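Local coordinates for protein superoxide dismutase 1 (Perkinsus marinus, PDB 2CW2) that probably converts superoxide radicals to hydrogen peroxide and molecular oxygen at an iron centre, as a member of the iron/manganese superoxide dismutase family, at residues A[43-48]-A[110-115]; A[51-56]-A[193-198]; A[83-88]-A[174-179]; A[154-159]-A[180-185]. One frame throughout, in Å; residues are numbered along the deposited sequence.

Contact 1: residues A[43-48]-A[110-115]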
# COMPACT_ATOMS: atom_id res chain seq x y z
N ASN A 43 -8.87 4.64 -23.02
CA ASN A 43 -7.87 5.68 -23.30
C ASN A 43 -8.37 7.10 -23.01
O ASN A 43 -7.70 8.10 -23.31
CB ASN A 43 -7.30 5.54 -24.73
CG ASN A 43 -8.28 5.96 -25.80
OD1 ASN A 43 -9.37 6.46 -25.51
ND2 ASN A 43 -7.87 5.79 -27.07
N ALA A 44 -9.53 7.18 -22.36
CA ALA A 44 -10.27 8.43 -22.26
C ALA A 44 -9.64 9.46 -21.32
O ALA A 44 -9.90 10.65 -21.45
CB ALA A 44 -11.71 8.17 -21.88
N LEU A 45 -8.82 8.98 -20.37
CA LEU A 45 -8.17 9.82 -19.37
C LEU A 45 -6.70 10.14 -19.69
O LEU A 45 -5.99 10.76 -18.88
CB LEU A 45 -8.26 9.15 -17.98
CG LEU A 45 -9.66 8.72 -17.55
CD1 LEU A 45 -9.63 8.26 -16.09
CD2 LEU A 45 -10.66 9.87 -17.75
N GLU A 46 -6.24 9.75 -20.87
CA GLU A 46 -4.86 10.05 -21.28
C GLU A 46 -4.71 11.54 -21.57
O GLU A 46 -5.65 12.19 -22.05
CB GLU A 46 -4.47 9.21 -22.50
CG GLU A 46 -3.53 8.05 -22.14
CD GLU A 46 -4.12 6.70 -22.48
OE1 GLU A 46 -3.38 5.68 -22.61
OE2 GLU A 46 -5.35 6.65 -22.61
N PRO A 47 -3.53 12.11 -21.31
CA PRO A 47 -2.34 11.37 -20.84
C PRO A 47 -2.20 11.26 -19.32
O PRO A 47 -1.22 10.67 -18.83
CB PRO A 47 -1.20 12.22 -21.40
CG PRO A 47 -1.72 13.63 -21.31
CD PRO A 47 -3.25 13.54 -21.50
N HIS A 48 -3.16 11.80 -18.58
CA HIS A 48 -3.09 11.84 -17.12
C HIS A 48 -3.13 10.45 -16.47
O HIS A 48 -2.47 10.20 -15.48
CB HIS A 48 -4.24 12.72 -16.59
CG HIS A 48 -4.42 13.97 -17.39
ND1 HIS A 48 -3.46 14.95 -17.44
CD2 HIS A 48 -5.42 14.38 -18.21
CE1 HIS A 48 -3.87 15.93 -18.23
NE2 HIS A 48 -5.05 15.60 -18.72
N ASN A 110 -15.93 6.92 -10.98
CA ASN A 110 -17.01 7.87 -11.25
C ASN A 110 -16.53 9.32 -11.09
O ASN A 110 -17.05 10.23 -11.76
CB ASN A 110 -18.20 7.61 -10.31
CG ASN A 110 -19.07 6.43 -10.76
OD1 ASN A 110 -19.78 5.79 -9.95
ND2 ASN A 110 -19.05 6.17 -12.04
N ASN A 111 -15.53 9.49 -10.23
CA ASN A 111 -14.99 10.79 -9.82
C ASN A 111 -14.01 11.37 -10.82
O ASN A 111 -13.54 12.49 -10.64
CB ASN A 111 -14.29 10.64 -8.44
CG ASN A 111 -13.95 11.95 -7.81
OD1 ASN A 111 -13.68 12.02 -6.63
ND2 ASN A 111 -13.97 13.04 -8.61
N LEU A 112 -13.68 10.60 -11.86
CA LEU A 112 -12.83 11.05 -12.96
C LEU A 112 -13.66 11.17 -14.24
O LEU A 112 -14.71 10.54 -14.36
CB LEU A 112 -11.67 10.07 -13.21
CG LEU A 112 -10.99 9.49 -11.98
CD1 LEU A 112 -9.98 8.39 -12.35
CD2 LEU A 112 -10.34 10.63 -11.21
N ALA A 113 -13.20 11.96 -15.20
CA ALA A 113 -13.95 12.12 -16.45
C ALA A 113 -13.04 12.70 -17.55
O ALA A 113 -12.18 13.53 -17.28
CB ALA A 113 -15.17 13.02 -16.24
N PRO A 114 -13.24 12.25 -18.78
CA PRO A 114 -12.46 12.76 -19.92
C PRO A 114 -12.64 14.26 -20.15
O PRO A 114 -11.71 14.90 -20.64
CB PRO A 114 -13.00 11.98 -21.13
CG PRO A 114 -14.21 11.25 -20.66
CD PRO A 114 -14.22 11.23 -19.17
N ASN A 115 -13.81 14.82 -19.84
CA ASN A 115 -13.97 16.26 -20.03
C ASN A 115 -13.99 16.95 -18.67
O ASN A 115 -14.61 18.01 -18.50
CB ASN A 115 -15.24 16.58 -20.83
CG ASN A 115 -15.30 18.04 -21.30
OD1 ASN A 115 -14.30 18.61 -21.69
ND2 ASN A 115 -16.48 18.64 -21.23
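Leu45 is the bump of this contact: its forked end pushes into the shallow hollow formed by Leu112, Ala113 and Pro114. One prong, CD1 of Leu45, goes to the Leu112 side chain and meets Leu112 CD1 at 3.8 Å. The other rests on the peptide that joins Ala113 to Pro114, with Leu45 CD2 lying 3.7 Å from both Ala113 C and Pro114 N. Because CG of Leu45 stands anti to its own carbonyl carbon (chi1 -52°), the fork is carried across to 110-115 even though CB does not point there. The leucine side chains cross at about a right angle, and the Leu45 methyl CD1 touches CB of Leu112, at 4.0 Å, as well as its CD1.

Beside this fork the pyrrolidine ring of Pro114 fits against Ala44. Pro114 CB sits 3.4 Å from Ala44 O, and the two CB atoms of Ala44 and Pro114 are 4.1 Å apart. Ala44 and Leu45 are the central residues of a type I beta turn from Asn43 to Glu46. Leu112 also touches Tyr208 of helix 201-208.

The contact thus joins the loop before helix 51-73 to the loop after helix 93-110, the two long helices of the alpha-hairpin domain. No hydrogen bond crosses between the segments, and their contact is made by methyl groups, a proline ring and peptide atoms. Its cohesion probably comes mainly from close fit and burial of apolar surface, with Leu45 and Leu112 buried and Pro114 at the exposed margin.

Contact 2: residues A[51-56]-A[193-198]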
# COMPACT_ATOMS: atom_id res chain seq x y z
N ALA A 51 -4.47 3.95 -20.40
CA ALA A 51 -5.34 2.80 -20.63
C ALA A 51 -4.86 1.56 -19.87
O ALA A 51 -5.66 0.76 -19.35
CB ALA A 51 -5.44 2.49 -22.13
N GLU A 52 -3.54 1.39 -19.79
CA GLU A 52 -3.00 0.23 -19.08
C GLU A 52 -3.39 0.31 -17.59
O GLU A 52 -3.79 -0.70 -16.99
CB GLU A 52 -1.48 0.12 -19.25
CG GLU A 52 -0.93 -1.09 -18.52
CD GLU A 52 0.57 -1.26 -18.61
OE1 GLU A 52 1.22 -0.49 -19.34
OE2 GLU A 52 1.10 -2.19 -17.96
N THR A 53 -3.30 1.51 -17.01
CA THR A 53 -3.72 1.71 -15.62
C THR A 53 -5.21 1.40 -15.42
O THR A 53 -5.58 0.63 -14.52
CB THR A 53 -3.40 3.12 -15.15
OG1 THR A 53 -1.99 3.20 -14.92
CG2 THR A 53 -4.03 3.43 -13.76
N LEU A 54 -6.06 1.96 -16.25
CA LEU A 54 -7.48 1.66 -16.13
C LEU A 54 -7.80 0.17 -16.27
O LEU A 54 -8.69 -0.34 -15.60
CB LEU A 54 -8.29 2.50 -17.09
CG LEU A 54 -8.45 3.96 -16.65
CD1 LEU A 54 -9.21 4.77 -17.71
CD2 LEU A 54 -9.16 4.04 -15.29
N THR A 55 -7.08 -0.52 -17.15
CA THR A 55 -7.31 -1.94 -17.36
C THR A 55 -6.95 -2.73 -16.11
O THR A 55 -7.75 -3.52 -15.62
CB THR A 55 -6.54 -2.42 -18.59
OG1 THR A 55 -7.04 -1.71 -19.72
CG2 THR A 55 -6.88 -3.88 -18.92
N TYR A 56 -5.75 -2.54 -15.58
CA TYR A 56 -5.36 -3.27 -14.39
C TYR A 56 -6.17 -2.85 -13.16
O TYR A 56 -6.65 -3.69 -12.39
CB TYR A 56 -3.87 -3.08 -14.11
CG TYR A 56 -3.01 -4.01 -14.92
CD1 TYR A 56 -2.75 -5.30 -14.46
CD2 TYR A 56 -2.49 -3.62 -16.15
CE1 TYR A 56 -1.97 -6.17 -15.19
CE2 TYR A 56 -1.70 -4.50 -16.90
CZ TYR A 56 -1.45 -5.78 -16.40
OH TYR A 56 -0.69 -6.68 -17.11
N TYR A 193 -1.26 4.48 -9.45
CA TYR A 193 -0.40 5.38 -10.19
C TYR A 193 0.95 4.78 -10.63
O TYR A 193 1.65 5.40 -11.43
CB TYR A 193 -0.13 6.66 -9.38
CG TYR A 193 0.57 6.45 -8.03
CD1 TYR A 193 1.96 6.40 -7.92
CD2 TYR A 193 -0.19 6.37 -6.86
CE1 TYR A 193 2.57 6.23 -6.68
CE2 TYR A 193 0.42 6.19 -5.62
CZ TYR A 193 1.79 6.13 -5.53
OH TYR A 193 2.38 5.98 -4.29
N TYR A 194 1.32 3.63 -10.10
CA TYR A 194 2.70 3.15 -10.32
C TYR A 194 3.07 2.90 -11.79
O TYR A 194 4.23 3.09 -12.16
CB TYR A 194 3.04 1.91 -9.49
CG TYR A 194 4.47 1.94 -8.98
CD1 TYR A 194 4.83 2.75 -7.91
CD2 TYR A 194 5.46 1.15 -9.56
CE1 TYR A 194 6.12 2.77 -7.42
CE2 TYR A 194 6.78 1.17 -9.07
CZ TYR A 194 7.08 1.99 -8.00
OH TYR A 194 8.35 2.05 -7.48
N ILE A 195 2.11 2.46 -12.60
CA ILE A 195 2.37 2.20 -14.02
C ILE A 195 2.73 3.49 -14.74
O ILE A 195 3.61 3.52 -15.61
CB ILE A 195 1.16 1.53 -14.68
CG1 ILE A 195 0.92 0.16 -14.08
CG2 ILE A 195 1.36 1.35 -16.21
CD1 ILE A 195 -0.44 -0.44 -14.50
N ASP A 196 2.07 4.57 -14.34
CA ASP A 196 2.19 5.84 -15.04
C ASP A 196 3.22 6.77 -14.45
O ASP A 196 3.76 7.61 -15.17
CB ASP A 196 0.85 6.54 -15.04
CG ASP A 196 -0.20 5.74 -15.74
OD1 ASP A 196 0.18 4.98 -16.66
OD2 ASP A 196 -1.41 5.79 -15.46
N TYR A 197 3.47 6.64 -13.15
CA TYR A 197 4.25 7.65 -12.43
C TYR A 197 5.34 7.02 -11.55
O TYR A 197 6.11 7.74 -10.95
CB TYR A 197 3.33 8.53 -11.55
CG TYR A 197 2.39 9.34 -12.41
CD1 TYR A 197 2.86 10.44 -13.14
CD2 TYR A 197 1.08 8.95 -12.59
CE1 TYR A 197 2.01 11.18 -13.97
CE2 TYR A 197 0.22 9.68 -13.41
CZ TYR A 197 0.70 10.79 -14.10
OH TYR A 197 -0.17 11.46 -14.94
N ARG A 198 5.34 5.69 -11.47
CA ARG A 198 6.21 4.96 -10.55
C ARG A 198 6.08 5.59 -9.15
O ARG A 198 4.96 5.76 -8.67
CB ARG A 198 7.66 4.98 -11.05
CG ARG A 198 7.84 4.24 -12.38
CD ARG A 198 7.96 2.71 -12.22
NE ARG A 198 8.19 2.07 -13.52
CZ ARG A 198 7.26 1.78 -14.41
NH1 ARG A 198 5.97 2.02 -14.16
NH2 ARG A 198 7.61 1.24 -15.57
O HOH W 1 -0.77 2.63 -12.16
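Thr53 and Asp196 meet because both first torsions set the polar group beside its own backbone N: Thr53 OG1 at chi1 -75° and Asp196 CG at chi1 -61° each lie anti to the carbonyl carbon. The hydroxyl of Thr53 donates to Asp196 OD2 at 2.7 Å, arriving from above the carboxylate plane, 54° out of it. The other carboxylate oxygen, OD1, is bonded to Ser50 OG, so the acid is held at both oxygens. A water bridges the segments, giving a hydrogen to Thr53 OG1 at 3.1 Å and accepting one from Ile195 N at 2.9 Å; through it the hydroxyl also reaches the start of helix 194-197.

Ile195 supplies the apolar half. Its CG2 lies 3.6 Å from Glu52 OE1, crossing the extended glutamate chain at a slant, and its CD1 approaches Tyr56 CD2 at 4.1 Å. The end of Glu52 is turned to the dimer partner, where OE2 makes a salt bridge with Arg198 of the second subunit; Arg198 of this chain repays it with Glu52 of that subunit. Tyr194 OH is hydrogen-bonded to His61 NE2 of the second subunit.

The start of helix 51-73, in the alpha-hairpin domain, is thereby joined to short helix 194-197 of the C-terminal domain, soon after the iron ligand His191, with helix 201-208 packed against Tyr197 and the second subunit alongside.

Contact 3: residues A[83-88]-A[174-179]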
# COMPACT_ATOMS: atom_id res chain seq x y z
N THR A 83 -26.07 -4.09 1.78
CA THR A 83 -25.56 -3.19 0.76
C THR A 83 -24.10 -2.97 1.12
O THR A 83 -23.70 -3.20 2.27
CB THR A 83 -26.34 -1.86 0.83
OG1 THR A 83 -27.68 -2.09 0.34
CG2 THR A 83 -25.81 -0.89 -0.15
N LEU A 84 -23.32 -2.56 0.14
CA LEU A 84 -21.91 -2.23 0.39
C LEU A 84 -21.80 -1.28 1.57
O LEU A 84 -20.97 -1.47 2.45
CB LEU A 84 -21.36 -1.54 -0.84
CG LEU A 84 -20.46 -2.29 -1.83
CD1 LEU A 84 -20.51 -3.82 -1.82
CD2 LEU A 84 -20.57 -1.68 -3.23
N GLU A 85 -22.65 -0.25 1.56
CA GLU A 85 -22.67 0.77 2.62
C GLU A 85 -22.97 0.17 3.98
O GLU A 85 -22.42 0.61 4.99
CB GLU A 85 -23.73 1.82 2.30
CG GLU A 85 -23.27 2.91 1.34
CD GLU A 85 -23.97 2.83 0.01
OE1 GLU A 85 -24.35 1.70 -0.39
OE2 GLU A 85 -24.16 3.89 -0.63
N GLN A 86 -23.86 -0.81 4.04
CA GLN A 86 -24.16 -1.45 5.33
C GLN A 86 -22.97 -2.28 5.82
O GLN A 86 -22.71 -2.36 7.03
CB GLN A 86 -25.43 -2.31 5.25
CG GLN A 86 -26.70 -1.48 5.16
CD GLN A 86 -27.91 -2.29 4.78
OE1 GLN A 86 -27.80 -3.23 3.98
NE2 GLN A 86 -29.07 -1.93 5.34
N ILE A 87 -22.26 -2.91 4.89
CA ILE A 87 -21.08 -3.67 5.27
C ILE A 87 -19.97 -2.72 5.74
O ILE A 87 -19.22 -2.99 6.70
CB ILE A 87 -20.58 -4.56 4.09
CG1 ILE A 87 -21.69 -5.53 3.63
CG2 ILE A 87 -19.30 -5.27 4.46
CD1 ILE A 87 -21.36 -6.30 2.32
N ILE A 88 -19.85 -1.60 5.05
CA ILE A 88 -18.90 -0.58 5.46
C ILE A 88 -19.20 -0.13 6.90
O ILE A 88 -18.29 0.07 7.71
CB ILE A 88 -18.92 0.60 4.46
CG1 ILE A 88 -18.26 0.16 3.14
CG2 ILE A 88 -18.19 1.79 5.03
CD1 ILE A 88 -18.59 1.04 1.90
N ASN A 174 -13.16 4.29 4.82
CA ASN A 174 -14.26 4.93 4.08
C ASN A 174 -15.18 5.64 5.10
O ASN A 174 -15.67 5.04 6.04
CB ASN A 174 -15.02 3.88 3.27
CG ASN A 174 -16.20 4.45 2.46
OD1 ASN A 174 -16.45 4.05 1.31
ND2 ASN A 174 -16.95 5.33 3.07
N PRO A 175 -15.36 6.94 4.95
CA PRO A 175 -16.03 7.74 5.98
C PRO A 175 -17.52 7.42 6.12
O PRO A 175 -18.13 7.91 7.08
CB PRO A 175 -15.81 9.17 5.51
CG PRO A 175 -15.68 9.05 4.04
CD PRO A 175 -14.90 7.76 3.82
N ILE A 176 -18.07 6.60 5.22
CA ILE A 176 -19.43 6.12 5.42
C ILE A 176 -19.53 5.31 6.71
O ILE A 176 -20.61 5.22 7.32
CB ILE A 176 -19.92 5.33 4.19
CG1 ILE A 176 -20.19 6.28 3.03
CG2 ILE A 176 -21.16 4.47 4.50
CD1 ILE A 176 -20.36 5.56 1.71
N ARG A 177 -18.41 4.73 7.16
CA ARG A 177 -18.42 3.95 8.39
C ARG A 177 -18.82 4.86 9.57
O ARG A 177 -19.49 4.43 10.52
CB ARG A 177 -17.05 3.32 8.66
CG ARG A 177 -17.00 2.48 9.93
CD ARG A 177 -15.97 1.39 9.88
NE ARG A 177 -15.98 0.54 11.06
CZ ARG A 177 -16.51 -0.69 11.11
NH1 ARG A 177 -17.12 -1.21 10.05
NH2 ARG A 177 -16.43 -1.39 12.25
N GLU A 178 -18.39 6.12 9.50
CA GLU A 178 -18.82 7.14 10.45
C GLU A 178 -20.10 7.82 9.93
O GLU A 178 -20.80 7.27 9.08
CB GLU A 178 -17.68 8.11 10.77
CG GLU A 178 -16.51 8.08 9.78
CD GLU A 178 -15.57 6.89 9.92
OE1 GLU A 178 -14.70 6.73 9.05
OE2 GLU A 178 -15.68 6.10 10.88
N SER A 179 -20.46 9.00 10.40
CA SER A 179 -21.76 9.49 9.91
C SER A 179 -21.80 9.93 8.42
O SER A 179 -22.87 10.25 7.90
CB SER A 179 -22.37 10.58 10.83
OG SER A 179 -21.37 11.45 11.37
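Arg177 and Ile88 join the two domains of the iron/manganese superoxide dismutase fold, linking helix 84-90 of the alpha-hairpin domain to the turn that precedes strand 181-187 of the C-terminal domain. The arginine can be traced outward past the Ile88 carbonyl. Its CB lies 4.1 Å from Ile88 CG2 and 3.6 Å from Ile88 O; CG and CD then pass that same oxygen, Arg177 CD at 3.4 Å. With CG anti to the backbone N (chi1 -180°) and the chain extended as far as NE, Arg177 NE and CZ pass Ile88 O at 4.1 and 3.9 Å, and NH1 turns back to it. The same NH1 also bonds Glu91 O, so one nitrogen serves two backbone carbonyls near the end of the helix.

Deeper in, Ile88 CG2 nestles among 174-179, 4.0 Å from Ile176 CB, while Ile176 CD1 reaches outward to Glu85 CG. Tyr103 of helix 93-110 touches both Ile176 and Asn174. Lys89 NZ adds a further tie to Ile176 O. The bond from Arg177 NH1 to Ile88 O is 2.9 Å long, with an N-H...O angle of 150°, and its donor stands 39° above the carbonyl plane.

Contact 4: residues A[154-159]-A[180-185]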
# COMPACT_ATOMS: atom_id res chain seq x y z
N TRP A 154 -6.66 6.28 0.96
CA TRP A 154 -7.57 7.13 0.19
C TRP A 154 -7.62 8.50 0.84
O TRP A 154 -7.54 8.60 2.08
CB TRP A 154 -9.00 6.55 0.25
CG TRP A 154 -9.10 5.22 -0.35
CD1 TRP A 154 -8.80 4.02 0.24
CD2 TRP A 154 -9.44 4.92 -1.71
NE1 TRP A 154 -8.97 3.00 -0.65
CE2 TRP A 154 -9.36 3.52 -1.86
CE3 TRP A 154 -9.82 5.69 -2.82
CZ2 TRP A 154 -9.63 2.88 -3.08
CZ3 TRP A 154 -10.11 5.05 -4.02
CH2 TRP A 154 -10.00 3.67 -4.14
N VAL A 155 -7.85 9.54 0.04
CA VAL A 155 -8.17 10.85 0.60
C VAL A 155 -9.57 11.20 0.12
O VAL A 155 -9.90 10.98 -1.05
CB VAL A 155 -7.15 11.93 0.19
CG1 VAL A 155 -7.55 13.30 0.79
CG2 VAL A 155 -5.76 11.55 0.64
N TRP A 156 -10.41 11.68 1.04
CA TRP A 156 -11.80 11.97 0.75
C TRP A 156 -12.11 13.44 1.02
O TRP A 156 -11.59 14.02 1.98
CB TRP A 156 -12.69 11.17 1.70
CG TRP A 156 -12.58 9.70 1.60
CD1 TRP A 156 -11.69 8.88 2.27
CD2 TRP A 156 -13.40 8.84 0.81
NE1 TRP A 156 -11.92 7.57 1.92
CE2 TRP A 156 -12.96 7.51 1.04
CE3 TRP A 156 -14.48 9.06 -0.07
CZ2 TRP A 156 -13.56 6.41 0.42
CZ3 TRP A 156 -15.06 7.96 -0.69
CH2 TRP A 156 -14.59 6.66 -0.45
N LEU A 157 -12.94 14.04 0.16
CA LEU A 157 -13.65 15.26 0.51
C LEU A 157 -15.00 14.76 0.95
O LEU A 157 -15.67 14.02 0.21
CB LEU A 157 -13.83 16.19 -0.70
CG LEU A 157 -14.70 17.41 -0.32
CD1 LEU A 157 -13.99 18.23 0.75
CD2 LEU A 157 -14.93 18.28 -1.52
N ILE A 158 -15.39 15.13 2.17
CA ILE A 158 -16.64 14.71 2.78
C ILE A 158 -17.52 15.91 3.12
O ILE A 158 -17.04 17.01 3.27
CB ILE A 158 -16.25 13.93 4.06
CG1 ILE A 158 -16.84 12.56 4.05
CG2 ILE A 158 -16.41 14.74 5.33
CD1 ILE A 158 -16.00 11.67 3.24
N ALA A 159 -18.83 15.68 3.19
CA ALA A 159 -19.74 16.61 3.86
C ALA A 159 -20.03 15.99 5.22
O ALA A 159 -20.48 14.85 5.31
CB ALA A 159 -21.04 16.75 3.08
N LYS A 180 -20.66 9.85 7.72
CA LYS A 180 -20.36 10.90 6.73
C LYS A 180 -20.67 10.64 5.25
O LYS A 180 -20.81 9.50 4.81
CB LYS A 180 -18.91 11.36 6.91
CG LYS A 180 -18.49 11.44 8.37
CD LYS A 180 -17.00 11.75 8.52
CE LYS A 180 -16.57 11.76 10.00
NZ LYS A 180 -15.17 12.22 10.19
N THR A 181 -20.78 11.73 4.49
CA THR A 181 -21.14 11.65 3.08
C THR A 181 -19.98 12.00 2.15
O THR A 181 -19.54 13.13 2.13
CB THR A 181 -22.29 12.61 2.79
OG1 THR A 181 -23.40 12.29 3.63
CG2 THR A 181 -22.82 12.36 1.38
N PRO A 182 -19.51 11.02 1.38
CA PRO A 182 -18.39 11.21 0.44
C PRO A 182 -18.78 12.04 -0.77
O PRO A 182 -19.86 11.86 -1.33
CB PRO A 182 -18.03 9.80 0.00
CG PRO A 182 -19.24 8.96 0.34
CD PRO A 182 -20.01 9.64 1.40
N LEU A 183 -17.91 12.97 -1.15
CA LEU A 183 -18.19 13.85 -2.28
C LEU A 183 -17.17 13.66 -3.39
O LEU A 183 -17.52 13.76 -4.56
CB LEU A 183 -18.17 15.32 -1.83
CG LEU A 183 -19.18 15.74 -0.76
CD1 LEU A 183 -18.97 17.21 -0.44
CD2 LEU A 183 -20.64 15.52 -1.24
N MET A 184 -15.91 13.41 -3.02
CA MET A 184 -14.81 13.26 -3.96
C MET A 184 -13.80 12.34 -3.30
O MET A 184 -13.72 12.29 -2.07
CB MET A 184 -14.15 14.63 -4.17
CG MET A 184 -13.25 14.77 -5.40
SD MET A 184 -12.69 16.54 -5.57
CE MET A 184 -13.58 17.19 -4.50
N ASN A 185 -13.04 11.59 -4.09
CA ASN A 185 -11.91 10.86 -3.50
C ASN A 185 -10.76 10.69 -4.47
O ASN A 185 -10.93 10.95 -5.68
CB ASN A 185 -12.32 9.52 -2.86
CG ASN A 185 -12.51 8.36 -3.88
OD1 ASN A 185 -12.32 8.52 -5.08
ND2 ASN A 185 -12.92 7.20 -3.37
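Strands 154-159 and 181-185 run antiparallel at 137°, with a classic beta bulge where Leu183 and Met184 both face Leu157. Leu157 O accepts from both N-H groups, from Leu183 N at 2.8 Å and from Met184 N at 3.3 Å, and Leu157 N returns a bond to Met184 O. Beyond the bulge, Ala159 and Thr181 form a hydrogen-bonded pair.

On one face Trp156, Pro182, Ile158 and Asn185 gather. Asn185 CB lies over the six-membered ring of Trp156 in a CH-pi contact, 3.9 Å from the centroid, and Pro182 CB touches Trp156 CZ3 at 3.6 Å. Asn185 takes the position between backbone N and carbonyl carbon (chi1 80°), which sets ND2 over a face of Trp156, 3.4 Å from CH2, and obliquely to Trp154, 3.5 Å from CE3; ND2 also makes a weak hydrogen bond to Asn104 O. On the other face Leu157 packs against Met184, both touching Phe138 of helix 135-148.

Trp154 NE1 bonds Gln101 and Trp156 NE1 bonds Gly173 O. The Trp154 side chain is about 4 Å from the iron, beside ligands His105 and Asp187, where the bulged strand pair and the bond to Gln101 probably fix it.

Overall arrangement
Contacts 1 and 2 lie together on one side of the chain, centres 12 Å apart, and touch where His48 O meets Tyr197 OH. Contacts 3 and 4 form a second pair, also 12 Å apart, joined where Pro175 O probably bonds Lys180 N and Asn174 and Pro175 pack on Trp156. Contact 1 stays within the alpha-hairpin domain and contact 4 within the C-terminal domain, whereas contacts 2 and 3 bridge the two, on opposite sides of the chain's centre with centres 28 Å apart. Asn111 OD1 bonds Asn185 N, tying contact 1 to contact 4. Along the chain, contact 2 spans contacts 3 and 4. The domains thus join at two places far apart, while the iron draws ligands from both.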